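Fluvirucin B1 DH domain from module 1 (PDB 6OBV) probably catalyses the dehydration of a carrier-bound beta-hydroxyacyl intermediate in the first extension module of the fluvirucin B1 polyketide synthase. Local coordinates at residues V35-L40 / G221-H226. Sequence-based numbering, arbitrary orientation.
Sequences VDHPML and GGYGIH
Two loops from the two halves of the double-hotdog dehydratase fold meet where P38, in the loop between strands 33-34 and 40-45, packs on Y223, in the loop between helices 214-218 and 227-232. The evidence for a CH-pi contact is direct: P38 CG stands 3.6 Å from the centroid of the Y223 ring and only 13° off its normal. P38 CB lies 3.4 Å from Y223 OH, while P38 CD rests 3.3 Å from the carbonyl oxygen G222 O. M39 reaches the same phenol from another direction, its CG lying near the ring plane at the edge, 4.0 Å from Y223 CE1. The H37 side chain crosses Y223 at about a right angle, with the ring planes at 82°. Its chi1 (-172°) places the imidazole beside the H37 carbonyl carbon, where H37 ND1 accepts a nearly straight bond from M39 N at 3.1 Å. No hydrogen bond joins the loops directly, so their direct contact is van der Waals and CH-pi in character; a polar link runs through the E84 carboxylate of helix 79-92, whose OE2 bonds both H37 NE2 and G224 N, and H37, bonded at both ring nitrogens, has its ring rotation fixed.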
ATOM      1  N   VAL A  35      10.295   4.576   0.244  1.00 36.63           N
ATOM      2  CA  VAL A  35      10.945   4.632  -1.062  1.00 37.08           C
ATOM      3  C   VAL A  35      11.457   6.050  -1.245  1.00 35.24           C
ATOM      4  O   VAL A  35      10.682   7.010  -1.124  1.00 31.09           O
ATOM      5  CB  VAL A  35       9.988   4.263  -2.214  1.00 36.81           C
ATOM      6  CG1 VAL A  35      10.707   4.361  -3.563  1.00 38.72           C
ATOM      7  CG2 VAL A  35       9.377   2.877  -2.023  1.00 32.80           C
ATOM      8  N   ASP A  36      12.752   6.182  -1.540  1.00 32.93           N
ATOM      9  CA  ASP A  36      13.374   7.491  -1.759  1.00 39.70           C
ATOM     10  C   ASP A  36      13.366   7.802  -3.252  1.00 40.62           C
ATOM     11  O   ASP A  36      14.286   7.456  -3.992  1.00 43.20           O
ATOM     12  CB  ASP A  36      14.788   7.533  -1.195  1.00 49.13           C
ATOM     13  CG  ASP A  36      15.439   8.901  -1.372  1.00 64.80           C
ATOM     14  OD1 ASP A  36      14.710   9.917  -1.298  1.00 67.55           O
ATOM     15  OD2 ASP A  36      16.677   8.966  -1.563  1.00 75.12           O
ATOM     16  N   HIS A  37      12.316   8.488  -3.690  1.00 38.33           N
ATOM     17  CA  HIS A  37      12.102   8.819  -5.083  1.00 32.99           C
ATOM     18  C   HIS A  37      11.198  10.040  -5.107  1.00 31.74           C
ATOM     19  O   HIS A  37      10.366  10.190  -4.209  1.00 36.90           O
ATOM     20  CB  HIS A  37      11.460   7.641  -5.827  1.00 35.49           C
ATOM     21  CG  HIS A  37      11.382   7.835  -7.308  1.00 36.69           C
ATOM     22  ND1 HIS A  37      10.329   8.479  -7.917  1.00 32.04           N
ATOM     23  CD2 HIS A  37      12.230   7.476  -8.300  1.00 32.48           C
ATOM     24  CE1 HIS A  37      10.532   8.513  -9.222  1.00 30.52           C
ATOM     25  NE2 HIS A  37      11.674   7.903  -9.482  1.00 37.26           N
ATOM     26  N   PRO A  38      11.348  10.945  -6.088  1.00 33.13           N
ATOM     27  CA  PRO A  38      10.520  12.171  -6.082  1.00 29.32           C
ATOM     28  C   PRO A  38       9.034  11.937  -6.309  1.00 29.06           C
ATOM     29  O   PRO A  38       8.225  12.789  -5.924  1.00 28.32           O
ATOM     30  CB  PRO A  38      11.128  13.013  -7.219  1.00 34.59           C
ATOM     31  CG  PRO A  38      12.549  12.537  -7.335  1.00 28.45           C
ATOM     32  CD  PRO A  38      12.467  11.047  -7.047  1.00 37.56           C
ATOM     33  N   MET A  39       8.631  10.829  -6.929  1.00 25.42           N
ATOM     34  CA  MET A  39       7.225  10.620  -7.225  1.00 25.50           C
ATOM     35  C   MET A  39       6.611   9.476  -6.446  1.00 28.38           C
ATOM     36  O   MET A  39       5.380   9.411  -6.356  1.00 28.99           O
ATOM     37  CB  MET A  39       7.018  10.354  -8.728  1.00 25.21           C
ATOM     38  CG  MET A  39       7.615  11.417  -9.627  1.00 32.54           C
ATOM     39  SD  MET A  39       7.053  11.292 -11.342  1.00 33.22           S
ATOM     40  CE  MET A  39       7.915   9.852 -11.903  1.00 29.73           C
ATOM     41  N   LEU A  40       7.429   8.578  -5.895  1.00 21.21           N
ATOM     42  CA  LEU A  40       6.960   7.449  -5.096  1.00 30.41           C
ATOM     43  C   LEU A  40       7.594   7.502  -3.718  1.00 31.74           C
ATOM     44  O   LEU A  40       8.807   7.699  -3.603  1.00 29.52           O
ATOM     45  CB  LEU A  40       7.317   6.120  -5.744  1.00 28.51           C
ATOM     46  CG  LEU A  40       6.777   5.933  -7.141  1.00 23.10           C
ATOM     47  CD1 LEU A  40       7.572   4.829  -7.752  1.00 18.46           C
ATOM     48  CD2 LEU A  40       5.268   5.617  -7.093  1.00 30.14           C
ATOM     49  N   GLY A 221      19.048  14.248  -9.486  1.00 38.94           N
ATOM     50  CA  GLY A 221      19.772  13.163  -8.841  1.00 40.03           C
ATOM     51  C   GLY A 221      18.879  12.100  -8.226  1.00 42.19           C
ATOM     52  O   GLY A 221      19.268  10.929  -8.141  1.00 36.53           O
ATOM     53  N   GLY A 222      17.671  12.480  -7.802  1.00 39.17           N
ATOM     54  CA  GLY A 222      16.735  11.529  -7.233  1.00 37.29           C
ATOM     55  C   GLY A 222      15.970  10.693  -8.237  1.00 37.55           C
ATOM     56  O   GLY A 222      15.387   9.668  -7.866  1.00 33.88           O
ATOM     57  N   TYR A 223      15.946  11.099  -9.495  1.00 35.27           N
ATOM     58  CA  TYR A 223      15.285  10.295 -10.502  1.00 31.56           C
ATOM     59  C   TYR A 223      16.232   9.214 -11.004  1.00 36.63           C
ATOM     60  O   TYR A 223      17.454   9.348 -10.938  1.00 36.46           O
ATOM     61  CB  TYR A 223      14.805  11.172 -11.657  1.00 23.98           C
ATOM     62  CG  TYR A 223      13.609  12.041 -11.284  1.00 32.51           C
ATOM     63  CD1 TYR A 223      12.311  11.534 -11.337  1.00 29.38           C
ATOM     64  CD2 TYR A 223      13.778  13.359 -10.883  1.00 37.37           C
ATOM     65  CE1 TYR A 223      11.211  12.304 -11.003  1.00 25.56           C
ATOM     66  CE2 TYR A 223      12.683  14.146 -10.547  1.00 39.01           C
ATOM     67  CZ  TYR A 223      11.402  13.611 -10.616  1.00 35.72           C
ATOM     68  OH  TYR A 223      10.318  14.387 -10.270  1.00 36.78           O
ATOM     69  N   GLY A 224      15.645   8.116 -11.473  1.00 34.87           N
ATOM     70  CA  GLY A 224      16.375   7.194 -12.317  1.00 23.88           C
ATOM     71  C   GLY A 224      16.884   7.930 -13.543  1.00 25.37           C
ATOM     72  O   GLY A 224      18.085   7.960 -13.807  1.00 27.67           O
ATOM     73  N   ILE A 225      15.967   8.531 -14.301  1.00 23.81           N
ATOM     74  CA  ILE A 225      16.299   9.564 -15.277  1.00 23.76           C
ATOM     75  C   ILE A 225      15.132  10.542 -15.304  1.00 29.01           C
ATOM     76  O   ILE A 225      13.974  10.131 -15.468  1.00 23.64           O
ATOM     77  CB  ILE A 225      16.615   8.988 -16.677  1.00 21.87           C
ATOM     78  CG1 ILE A 225      17.177  10.122 -17.558  1.00 24.78           C
ATOM     79  CG2 ILE A 225      15.367   8.294 -17.296  1.00 19.62           C
ATOM     80  CD1 ILE A 225      17.852   9.730 -18.879  1.00 27.38           C
ATOM     81  N   HIS A 226      15.418  11.835 -15.090  1.00 31.21           N
ATOM     82  CA  HIS A 226      14.350  12.822 -15.008  1.00 28.41           C
ATOM     83  C   HIS A 226      13.413  12.661 -16.206  1.00 23.50           C
ATOM     84  O   HIS A 226      13.884  12.625 -17.351  1.00 26.26           O
ATOM     85  CB  HIS A 226      14.910  14.249 -14.962  1.00 30.93           C
ATOM     86  CG  HIS A 226      13.921  15.273 -14.481  1.00 25.80           C
ATOM     87  ND1 HIS A 226      12.702  15.482 -15.093  1.00 26.72           N
ATOM     88  CD2 HIS A 226      13.966  16.132 -13.436  1.00 27.14           C
ATOM     89  CE1 HIS A 226      12.044  16.432 -14.452  1.00 22.06           C
ATOM     90  NE2 HIS A 226      12.785  16.839 -13.439  1.00 28.76           N
TER